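Local coordinates for putative retaining b-glycosidase (PDB 5A95), which probably hydrolyses mixed-linkage beta-1,3-1,4-glucans as a retaining beta-glucanase of glycoside hydrolase family 5, at residues A74-L79 and D117-H122; L104-V109 and L137-H142; D166-I171 and A182-F187. The protein carries 1 engineered substitution. All coordinates share one frame; numbering follows the deposited sequence. Where two conformers were deposited one is given.

Contact 1 of 3, residues A74-L79 and D117-H122; sequences ADTGKL and DVYLGH
Tyr119 reaches Asp75 because CG of each residue lies opposite its own backbone N (chi1 -151° in the tyrosine, 176° in the aspartate), which carries the phenol from helix 116-133 to the carboxylate that precedes helix 76-81. Asp75 is the N-cap of that short helix, set at the C-terminal end of strand 65-72 in the (beta/alpha)8 barrel of family 5. The phenol donates from Tyr119 OH to Asp75 OD2 over 2.7 Å, arriving from above the carboxylate plane. Asp75 OD2 also accepts from the backbone N of His107, so two donors grip one oxygen. Its twin OD1 does the capping, with weak bonds from Gly77 N and Lys78 N, and is hydrogen-bonded to Ser110 as well. One residue on, Thr76 sets its CB 3.5 Å from Tyr119 OH, while its methyl CG2 packs 3.6 Å from His122 CB; the imidazole of His122 is itself held by Glu125. A water completes the phenol's surroundings, donating to Tyr119 OH at 2.6 Å and accepting from Thr76 N at 3.1 Å. Since Thr76 N also gives a weak, bent bond directly to Tyr119 OH, the same N-H is shared between the water oxygen and the phenol.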
loop_
_atom_site.group_PDB
_atom_site.type_symbol
_atom_site.label_atom_id
_atom_site.label_comp_id
_atom_site.label_asym_id
_atom_site.label_seq_id
_atom_site.Cartn_x
_atom_site.Cartn_y
_atom_site.Cartn_z
ATOM N N ALA A 74 17.970 -23.007 -5.564
ATOM C CA ALA A 74 17.671 -22.007 -4.547
ATOM C C ALA A 74 17.600 -20.590 -5.137
ATOM O O ALA A 74 17.992 -20.338 -6.275
ATOM C CB ALA A 74 18.693 -22.062 -3.397
ATOM N N ASP A 75 17.114 -19.654 -4.318
ATOM C CA ASP A 75 17.126 -18.243 -4.681
ATOM C C ASP A 75 18.544 -17.784 -5.063
ATOM O O ASP A 75 19.533 -18.182 -4.450
ATOM C CB ASP A 75 16.608 -17.409 -3.499
ATOM C CG ASP A 75 16.674 -15.934 -3.744
ATOM O OD1 ASP A 75 17.714 -15.332 -3.400
ATOM O OD2 ASP A 75 15.668 -15.350 -4.216
ATOM N N THR A 76 18.607 -16.913 -6.060
ATOM C CA THR A 76 19.865 -16.413 -6.593
ATOM C C THR A 76 20.730 -15.806 -5.502
ATOM O O THR A 76 21.927 -16.036 -5.463
ATOM C CB THR A 76 19.557 -15.358 -7.687
ATOM O OG1 THR A 76 18.807 -15.967 -8.748
ATOM C CG2 THR A 76 20.811 -14.739 -8.246
ATOM N N GLY A 77 20.126 -15.004 -4.631
ATOM C CA GLY A 77 20.862 -14.372 -3.551
ATOM C C GLY A 77 21.448 -15.373 -2.559
ATOM O O GLY A 77 22.544 -15.194 -2.046
ATOM N N LYS A 78 20.691 -16.421 -2.239
ATOM C CA LYS A 78 21.179 -17.472 -1.359
ATOM C C LYS A 78 22.432 -18.067 -1.984
ATOM O O LYS A 78 23.440 -18.250 -1.316
ATOM C CB LYS A 78 20.086 -18.534 -1.145
ATOM C CG LYS A 78 20.462 -19.684 -0.211
ATOM C CD LYS A 78 21.206 -20.799 -0.932
ATOM C CE LYS A 78 21.377 -21.993 -0.005
ATOM N NZ LYS A 78 22.245 -23.038 -0.580
ATOM N N LEU A 79 22.356 -18.407 -3.265
ATOM C CA LEU A 79 23.482 -19.011 -3.967
ATOM C C LEU A 79 24.687 -18.071 -4.067
ATOM O O LEU A 79 25.838 -18.491 -3.810
ATOM C CB LEU A 79 23.031 -19.516 -5.326
ATOM C CG LEU A 79 22.088 -20.733 -5.253
ATOM C CD1 LEU A 79 21.455 -20.969 -6.613
ATOM C CD2 LEU A 79 22.831 -21.969 -4.761
ATOM N N ASP A 117 17.686 -3.952 -9.990
ATOM C CA ASP A 117 18.634 -3.819 -11.072
ATOM C C ASP A 117 19.659 -4.943 -11.029
ATOM O O ASP A 117 19.974 -5.560 -12.047
ATOM C CB ASP A 117 19.394 -2.474 -11.019
ATOM C CG ASP A 117 18.518 -1.257 -11.303
ATOM O OD1 ASP A 117 17.328 -1.404 -11.641
ATOM O OD2 ASP A 117 19.090 -0.139 -11.210
ATOM N N VAL A 118 20.201 -5.194 -9.843
ATOM C CA VAL A 118 21.181 -6.244 -9.666
ATOM C C VAL A 118 20.560 -7.638 -9.849
ATOM O O VAL A 118 21.162 -8.540 -10.470
ATOM C CB VAL A 118 21.862 -6.103 -8.295
ATOM C CG1 VAL A 118 22.660 -7.345 -7.912
ATOM C CG2 VAL A 118 22.780 -4.882 -8.318
ATOM N N TYR A 119 19.386 -7.857 -9.268
ATOM C CA TYR A 119 18.753 -9.165 -9.407
ATOM C C TYR A 119 18.518 -9.491 -10.892
ATOM O O TYR A 119 18.799 -10.608 -11.357
ATOM C CB TYR A 119 17.472 -9.255 -8.560
ATOM C CG TYR A 119 17.133 -10.655 -8.078
ATOM C CD1 TYR A 119 16.942 -11.696 -8.972
ATOM C CD2 TYR A 119 17.030 -10.945 -6.729
ATOM C CE1 TYR A 119 16.663 -12.978 -8.541
ATOM C CE2 TYR A 119 16.768 -12.242 -6.282
ATOM C CZ TYR A 119 16.559 -13.257 -7.189
ATOM O OH TYR A 119 16.287 -14.524 -6.761
ATOM N N LEU A 120 17.994 -8.514 -11.635
ATOM C CA LEU A 120 17.760 -8.733 -13.060
ATOM C C LEU A 120 19.067 -9.046 -13.805
ATOM O O LEU A 120 19.091 -9.858 -14.706
ATOM C CB LEU A 120 17.056 -7.536 -13.685
ATOM C CG LEU A 120 15.612 -7.339 -13.213
ATOM C CD1 LEU A 120 15.156 -5.933 -13.563
ATOM C CD2 LEU A 120 14.687 -8.379 -13.827
ATOM N N GLY A 121 20.157 -8.393 -13.415
ATOM C CA GLY A 121 21.444 -8.712 -14.017
ATOM C C GLY A 121 21.838 -10.164 -13.794
ATOM O O GLY A 121 22.474 -10.787 -14.664
ATOM N N HIS A 122 21.479 -10.718 -12.635
ATOM C CA HIS A 122 21.749 -12.144 -12.370
ATOM C C HIS A 122 20.805 -13.061 -13.146
ATOM O O HIS A 122 21.215 -14.129 -13.598
ATOM C CB HIS A 122 21.738 -12.449 -10.885
ATOM C CG HIS A 122 22.852 -11.793 -10.141
ATOM N ND1 HIS A 122 24.178 -12.069 -10.404
ATOM C CD2 HIS A 122 22.851 -10.866 -9.153
ATOM C CE1 HIS A 122 24.943 -11.347 -9.601
ATOM N NE2 HIS A 122 24.168 -10.612 -8.832
HETATM O O HOH W 1 16.071 -16.940 -7.762
#

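Contact 2 of 3, residues L104-V109 and L137-H142; sequences LPIHPV and LILDWH. With BGC (beta-D-glucopyranose), chain D; BGC (beta-D-glucopyranose), chain B.
His142 touches three residues of the segment 104-109 beside it. Pro105 sets CB over a face of the imidazole, 3.5 Å from His142 ND1, in a CH-pi contact. The ring of His107 forms an offset stack with it, centroids 4.5 Å apart and planes at 27°. At the backbone, Pro108 CD lies 3.3 Å from His142 O, a buried carbonyl oxygen without a polar partner. Within its own segment, His142 ND1 donates to the syn lone pair of Asp140 OD2 at 2.6 Å, which fixes the ring's rotation and turns NE2 to the glycan: His142 NE2 donates to O3 of one glucose at 3.0 Å, and His107 NE2 is hydrogen-bonded to O6 of another. Both histidines thus line the glycan pocket as a stacked pair. Leu104 and Ile106 pair with strand 136-144 in a parallel ladder. Leu104 N bonds to Ile138 O, and Ile106 N to Asp140 O, in nearly linear C=O...N arrangements; Leu104 O accepts from Asp140 N, and Ile106 O in turn receives His142 N. On the sheet face away from Pro105 and Asp140, Leu104 lies, in one of its two conformers, alongside Leu139, and Ile106 CG2 touches Trp141 CZ3 at 4.2 Å. That apolar face is covered by helix 116-133, whose Tyr119 and Ile123 meet Ile106, while strand 181-185 continues the barrel beyond strand 136-144.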
loop_
_atom_site.group_PDB
_atom_site.type_symbol
_atom_site.label_atom_id
_atom_site.label_comp_id
_atom_site.label_asym_id
_atom_site.label_seq_id
_atom_site.Cartn_x
_atom_site.Cartn_y
_atom_site.Cartn_z
ATOM N N LEU A 104 13.450 -20.920 -10.958
ATOM C CA LEU A 104 14.151 -19.956 -10.111
ATOM C C LEU A 104 13.148 -19.381 -9.109
ATOM O O LEU A 104 12.264 -18.640 -9.519
ATOM C CB LEU A 104 14.730 -18.815 -10.959
ATOM C CG LEU A 104 15.728 -19.153 -12.067
ATOM C CD1 LEU A 104 16.262 -17.862 -12.704
ATOM C CD2 LEU A 104 16.870 -19.984 -11.521
ATOM N N PRO A 105 13.278 -19.719 -7.813
ATOM C CA PRO A 105 12.324 -19.237 -6.815
ATOM C C PRO A 105 12.793 -17.901 -6.269
ATOM O O PRO A 105 13.560 -17.845 -5.292
ATOM C CB PRO A 105 12.351 -20.337 -5.752
ATOM C CG PRO A 105 13.743 -20.858 -5.796
ATOM C CD PRO A 105 14.190 -20.745 -7.240
ATOM N N ILE A 106 12.312 -16.820 -6.878
ATOM C CA ILE A 106 12.745 -15.474 -6.556
ATOM C C ILE A 106 12.018 -15.001 -5.323
ATOM O O ILE A 106 10.820 -14.748 -5.355
ATOM C CB ILE A 106 12.536 -14.546 -7.756
ATOM C CG1 ILE A 106 13.384 -15.058 -8.927
ATOM C CG2 ILE A 106 12.863 -13.093 -7.403
ATOM C CD1 ILE A 106 12.939 -14.632 -10.301
ATOM N N HIS A 107 12.733 -14.932 -4.207
ATOM C CA HIS A 107 12.118 -14.550 -2.953
ATOM C C HIS A 107 12.015 -13.029 -2.860
ATOM O O HIS A 107 13.000 -12.335 -3.077
ATOM C CB HIS A 107 12.922 -15.069 -1.770
ATOM C CG HIS A 107 12.782 -16.538 -1.556
ATOM N ND1 HIS A 107 12.996 -17.472 -2.543
ATOM C CD2 HIS A 107 12.441 -17.239 -0.449
ATOM C CE1 HIS A 107 12.821 -18.685 -2.040
ATOM N NE2 HIS A 107 12.478 -18.567 -0.768
ATOM N N PRO A 108 10.851 -12.495 -2.464
ATOM C CA PRO A 108 10.749 -11.032 -2.408
ATOM C C PRO A 108 11.800 -10.362 -1.520
ATOM O O PRO A 108 12.271 -9.269 -1.829
ATOM C CB PRO A 108 9.317 -10.813 -1.863
ATOM C CG PRO A 108 8.543 -11.973 -2.437
ATOM C CD PRO A 108 9.533 -13.138 -2.336
ATOM N N VAL A 109 12.152 -10.982 -0.392
ATOM C CA VAL A 109 13.140 -10.349 0.496
ATOM C C VAL A 109 14.488 -10.211 -0.223
ATOM O O VAL A 109 15.233 -9.280 0.033
ATOM C CB VAL A 109 13.281 -11.130 1.820
ATOM C CG1 VAL A 109 13.925 -12.485 1.611
ATOM C CG2 VAL A 109 14.028 -10.308 2.886
ATOM N N LEU A 137 13.677 -21.717 -18.544
ATOM C CA LEU A 137 13.482 -21.216 -17.199
ATOM C C LEU A 137 12.009 -21.008 -16.898
ATOM O O LEU A 137 11.255 -20.501 -17.727
ATOM C CB LEU A 137 14.213 -19.885 -17.012
ATOM C CG LEU A 137 15.733 -19.984 -17.143
ATOM C CD1 LEU A 137 16.319 -18.581 -17.187
ATOM C CD2 LEU A 137 16.335 -20.766 -15.982
ATOM N N ILE A 138 11.649 -21.337 -15.661
ATOM C CA ILE A 138 10.415 -20.898 -15.027
ATOM C C ILE A 138 10.814 -19.842 -14.002
ATOM O O ILE A 138 11.599 -20.134 -13.102
ATOM C CB ILE A 138 9.688 -22.064 -14.339
ATOM C CG1 ILE A 138 9.304 -23.157 -15.351
ATOM C CG2 ILE A 138 8.480 -21.536 -13.555
ATOM C CD1 ILE A 138 8.643 -24.354 -14.726
ATOM N N LEU A 139 10.272 -18.629 -14.119
ATOM C CA LEU A 139 10.523 -17.605 -13.134
ATOM C C LEU A 139 9.350 -17.584 -12.180
ATOM O O LEU A 139 8.199 -17.405 -12.592
ATOM C CB LEU A 139 10.707 -16.236 -13.786
ATOM C CG LEU A 139 11.835 -16.141 -14.807
ATOM C CD1 LEU A 139 11.971 -14.720 -15.345
ATOM C CD2 LEU A 139 13.163 -16.653 -14.266
ATOM N N ASP A 140 9.658 -17.789 -10.903
ATOM C CA ASP A 140 8.668 -17.974 -9.842
ATOM C C ASP A 140 8.791 -16.829 -8.842
ATOM O O ASP A 140 9.834 -16.624 -8.232
ATOM C CB ASP A 140 8.939 -19.348 -9.208
ATOM C CG ASP A 140 8.499 -19.483 -7.773
ATOM O OD1 ASP A 140 7.505 -18.892 -7.346
ATOM O OD2 ASP A 140 9.203 -20.222 -7.036
ATOM N N TRP A 141 7.727 -16.035 -8.724
ATOM C CA TRP A 141 7.676 -15.025 -7.678
ATOM C C TRP A 141 7.299 -15.757 -6.380
ATOM O O TRP A 141 6.143 -16.155 -6.149
ATOM C CB TRP A 141 6.672 -13.953 -8.071
ATOM C CG TRP A 141 6.548 -12.784 -7.110
ATOM C CD1 TRP A 141 5.395 -12.366 -6.494
ATOM C CD2 TRP A 141 7.572 -11.864 -6.707
ATOM N NE1 TRP A 141 5.638 -11.254 -5.736
ATOM C CE2 TRP A 141 6.962 -10.923 -5.853
ATOM C CE3 TRP A 141 8.941 -11.725 -6.984
ATOM C CZ2 TRP A 141 7.668 -9.849 -5.296
ATOM C CZ3 TRP A 141 9.639 -10.651 -6.418
ATOM C CH2 TRP A 141 9.013 -9.748 -5.573
ATOM N N HIS A 142 8.320 -16.001 -5.587
ATOM C CA HIS A 142 8.256 -17.049 -4.576
ATOM C C HIS A 142 7.812 -16.486 -3.227
ATOM O O HIS A 142 8.607 -16.276 -2.306
ATOM C CB HIS A 142 9.579 -17.783 -4.482
ATOM C CG HIS A 142 9.485 -19.084 -3.783
ATOM N ND1 HIS A 142 9.147 -20.246 -4.424
ATOM C CD2 HIS A 142 9.655 -19.408 -2.481
ATOM C CE1 HIS A 142 9.145 -21.234 -3.554
ATOM N NE2 HIS A 142 9.450 -20.753 -2.367
HETATM C C2 BGC D . 7.819 -23.764 0.096
HETATM C C3 BGC D . 9.338 -23.907 0.039
HETATM C C4 BGC D . 9.807 -24.800 1.195
HETATM C C5 BGC D . 9.069 -26.124 1.154
HETATM C C6 BGC D . 9.502 -27.064 2.253
HETATM C C1 BGC D . 7.077 -25.072 0.357
HETATM O O1 BGC D . 5.789 -24.876 0.883
HETATM O O2 BGC D . 7.338 -23.107 -1.134
HETATM O O3 BGC D . 9.907 -22.560 0.038
HETATM O O4 BGC D . 11.216 -25.069 1.241
HETATM O O5 BGC D . 7.694 -25.826 1.373
HETATM O O6 BGC D . 8.584 -28.158 2.193
HETATM C C2 BGC B . 13.136 -24.993 2.677
HETATM C C3 BGC B . 13.830 -24.076 3.667
HETATM C C4 BGC B . 14.102 -22.719 3.055
HETATM C C5 BGC B . 12.828 -22.135 2.444
HETATM C C6 BGC B . 13.069 -20.897 1.619
HETATM C C1 BGC B . 11.876 -24.281 2.215
HETATM O O2 BGC B . 12.841 -26.211 3.357
HETATM O O3 BGC B . 15.081 -24.671 4.035
HETATM O O4 BGC B . 14.563 -21.838 4.074
HETATM O O5 BGC B . 12.242 -23.078 1.566
HETATM O O6 BGC B . 11.836 -20.443 1.069
#

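Contact 3 of 3, residues D166-I171 and A182-F187; sequences DFWRRI and AVYELF
Trp168 and Tyr184 form the apolar centre, where the far rim of the indole presses on the root of the phenol: Trp168 CZ3 lies 3.3 Å from Tyr184 CB and close to its CG. The two rings are only 30° from parallel but slid apart, with little overlap. Ile171, one turn further along the helix, covers the hydroxyl end of the phenol; its CG2, opposite the backbone N, sits over the ring face 3.7 Å from Tyr184 CZ in a CH-pi contact. Leu186 CD2 covers one face of the indole, 4.1 Å from Trp168 CE2, and Phe167 CE2 lies over the opposite face, so the tryptophan is sandwiched between leucine and phenylalanine. This is the layer between the outer helices and the inner strands of a (beta/alpha)8 barrel: helix 161-174 runs antiparallel to strand 181-185, their short axes at 164° and 10.9 Å apart, as expected where a helix returns the chain to the start of the next parallel strand. Toward the strand's C-terminal end the indole edge meets backbone carbonyls: carbon CZ2 of Trp168 lies 3.2 Å from Glu185 O, near the ring plane, and Trp168 NE1 donates to Leu186 O, also at 3.2 Å, in the carbonyl plane and on a lone pair. A leucine in place of Trp168 would probably leave Leu186 O without this donor and open a gap between Leu186 CD2 and the Phe167 ring. The carboxylate of Glu185 turns the other way, into the barrel, where it forms a salt bridge with Arg103. Along the flank of the helix that faces helix 116-133, Asp166 OD2 lies in the guanidinium plane of Arg170, 2.8 Å from its NE, a salt bridge that spans one turn.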
loop_
_atom_site.group_PDB
_atom_site.type_symbol
_atom_site.label_atom_id
_atom_site.label_comp_id
_atom_site.label_asym_id
_atom_site.label_seq_id
_atom_site.Cartn_x
_atom_site.Cartn_y
_atom_site.Cartn_z
ATOM N N ASP A 166 5.006 -4.730 -10.030
ATOM C CA ASP A 166 6.230 -4.136 -10.546
ATOM C C ASP A 166 7.264 -5.176 -10.949
ATOM O O ASP A 166 7.944 -5.019 -11.966
ATOM C CB ASP A 166 6.803 -3.119 -9.563
ATOM C CG ASP A 166 8.140 -2.593 -10.003
ATOM O OD1 ASP A 166 8.158 -1.754 -10.932
ATOM O OD2 ASP A 166 9.179 -3.016 -9.467
ATOM N N PHE A 167 7.389 -6.228 -10.150
ATOM C CA PHE A 167 8.223 -7.351 -10.524
ATOM C C PHE A 167 7.846 -7.879 -11.901
ATOM O O PHE A 167 8.692 -7.986 -12.798
ATOM C CB PHE A 167 8.192 -8.448 -9.453
ATOM C CG PHE A 167 8.883 -9.721 -9.843
ATOM C CD1 PHE A 167 10.252 -9.833 -9.763
ATOM C CD2 PHE A 167 8.152 -10.811 -10.325
ATOM C CE1 PHE A 167 10.878 -10.995 -10.147
ATOM C CE2 PHE A 167 8.782 -11.981 -10.703
ATOM C CZ PHE A 167 10.146 -12.070 -10.607
ATOM N N TRP A 168 6.562 -8.169 -12.081
ATOM C CA TRP A 168 6.141 -8.739 -13.348
ATOM C C TRP A 168 6.264 -7.723 -14.500
ATOM O O TRP A 168 6.607 -8.111 -15.630
ATOM C CB TRP A 168 4.745 -9.362 -13.247
ATOM C CG TRP A 168 4.777 -10.639 -12.469
ATOM C CD1 TRP A 168 4.149 -10.898 -11.280
ATOM C CD2 TRP A 168 5.555 -11.808 -12.773
ATOM N NE1 TRP A 168 4.464 -12.155 -10.858
ATOM C CE2 TRP A 168 5.326 -12.746 -11.751
ATOM C CE3 TRP A 168 6.434 -12.144 -13.825
ATOM C CZ2 TRP A 168 5.932 -13.981 -11.735
ATOM C CZ3 TRP A 168 7.039 -13.368 -13.789
ATOM C CH2 TRP A 168 6.782 -14.271 -12.764
ATOM N N ARG A 169 6.004 -6.443 -14.254
ATOM C CA ARG A 169 6.214 -5.418 -15.272
ATOM C C ARG A 169 7.670 -5.408 -15.731
ATOM O O ARG A 169 7.964 -5.420 -16.953
ATOM C CB ARG A 169 5.783 -4.047 -14.716
ATOM C CG ARG A 169 5.952 -2.871 -15.672
ATOM C CD ARG A 169 7.378 -2.270 -15.637
ATOM N NE ARG A 169 7.472 -1.088 -16.472
ATOM C CZ ARG A 169 7.100 0.128 -16.092
ATOM N NH1 ARG A 169 6.628 0.335 -14.886
ATOM N NH2 ARG A 169 7.215 1.155 -16.928
ATOM N N ARG A 170 8.590 -5.410 -14.783
ATOM C CA ARG A 170 10.006 -5.330 -15.107
ATOM C C ARG A 170 10.487 -6.572 -15.854
ATOM O O ARG A 170 11.265 -6.483 -16.811
ATOM C CB ARG A 170 10.849 -5.166 -13.852
ATOM C CG ARG A 170 10.770 -3.811 -13.182
ATOM C CD ARG A 170 11.495 -3.895 -11.853
ATOM N NE ARG A 170 11.469 -2.716 -10.997
ATOM C CZ ARG A 170 12.386 -1.752 -11.018
ATOM N NH1 ARG A 170 13.364 -1.741 -11.887
ATOM N NH2 ARG A 170 12.303 -0.779 -10.144
ATOM N N ILE A 171 10.084 -7.734 -15.375
ATOM C CA ILE A 171 10.450 -8.996 -15.970
ATOM C C ILE A 171 9.941 -9.083 -17.399
ATOM O O ILE A 171 10.674 -9.487 -18.317
ATOM C CB ILE A 171 9.914 -10.176 -15.107
ATOM C CG1 ILE A 171 10.634 -10.296 -13.758
ATOM C CG2 ILE A 171 9.922 -11.476 -15.883
ATOM C CD1 ILE A 171 12.056 -10.841 -13.846
ATOM N N ALA A 182 10.306 -19.214 -20.273
ATOM C CA ALA A 182 9.102 -19.817 -20.798
ATOM C C ALA A 182 7.855 -19.530 -19.990
ATOM O O ALA A 182 6.784 -19.390 -20.560
ATOM C CB ALA A 182 9.287 -21.309 -20.963
ATOM N N VAL A 183 7.966 -19.532 -18.662
ATOM C CA VAL A 183 6.804 -19.541 -17.775
ATOM C C VAL A 183 6.998 -18.487 -16.693
ATOM O O VAL A 183 8.082 -18.383 -16.080
ATOM C CB VAL A 183 6.646 -20.930 -17.117
ATOM C CG1 VAL A 183 5.477 -20.956 -16.154
ATOM C CG2 VAL A 183 6.498 -22.024 -18.158
ATOM N N TYR A 184 5.954 -17.688 -16.488
ATOM C CA TYR A 184 5.885 -16.682 -15.429
ATOM C C TYR A 184 4.904 -17.194 -14.383
ATOM O O TYR A 184 3.693 -17.187 -14.575
ATOM C CB TYR A 184 5.427 -15.325 -15.966
ATOM C CG TYR A 184 6.411 -14.622 -16.876
ATOM C CD1 TYR A 184 7.691 -15.094 -17.081
ATOM C CD2 TYR A 184 6.084 -13.442 -17.494
ATOM C CE1 TYR A 184 8.580 -14.441 -17.893
ATOM C CE2 TYR A 184 6.970 -12.785 -18.330
ATOM C CZ TYR A 184 8.220 -13.304 -18.551
ATOM O OH TYR A 184 9.156 -12.712 -19.365
ATOM N N GLU A 185 5.472 -17.702 -13.282
ATOM C CA GLU A 185 4.676 -18.303 -12.192
ATOM C C GLU A 185 4.360 -17.195 -11.195
ATOM O O GLU A 185 5.204 -16.789 -10.406
ATOM C CB GLU A 185 5.416 -19.460 -11.588
ATOM C CG GLU A 185 4.650 -20.166 -10.478
ATOM C CD GLU A 185 5.289 -21.483 -10.078
ATOM O OE1 GLU A 185 6.402 -21.754 -10.577
ATOM O OE2 GLU A 185 4.700 -22.220 -9.246
ATOM N N LEU A 186 3.135 -16.709 -11.266
ATOM C CA LEU A 186 2.738 -15.412 -10.744
ATOM C C LEU A 186 2.873 -15.259 -9.229
ATOM O O LEU A 186 3.220 -14.178 -8.758
ATOM C CB LEU A 186 1.293 -15.106 -11.142
ATOM C CG LEU A 186 1.011 -15.138 -12.658
ATOM C CD1 LEU A 186 -0.446 -14.739 -12.918
ATOM C CD2 LEU A 186 1.970 -14.261 -13.438
ATOM N N PHE A 187 2.571 -16.335 -8.494
ATOM C CA PHE A 187 2.596 -16.299 -7.028
ATOM C C PHE A 187 2.692 -17.739 -6.540
ATOM O O PHE A 187 1.705 -18.475 -6.555
ATOM C CB PHE A 187 1.355 -15.614 -6.466
ATOM C CG PHE A 187 1.446 -15.357 -4.984
ATOM C CD1 PHE A 187 1.148 -16.354 -4.077
ATOM C CD2 PHE A 187 1.801 -14.111 -4.502
ATOM C CE1 PHE A 187 1.241 -16.109 -2.705
ATOM C CE2 PHE A 187 1.899 -13.869 -3.160
ATOM C CZ PHE A 187 1.624 -14.865 -2.261
#

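In the fold
From the N terminus, the chain leaves strand 65-72 into residues 74-79, runs through strand 101-106, and closes contact 1 on reaching 117-122. Contact 2 opens inside that loop, at 104-109, and closes beyond it at 137-142, so the two cross. They meet at the end of strand 101-106, where Tyr119 OH packs on Ile106. Contact 3 follows in series, closing a short helix-to-strand loop. It shares the barrel sheet with contact 2, since Leu139 pairs with Val183 and Glu185, and Trp141 stacks on Phe167. Leu120 against Ile171 joins contacts 1 and 3, tying helices 116-133 and 161-174 together outside the strands.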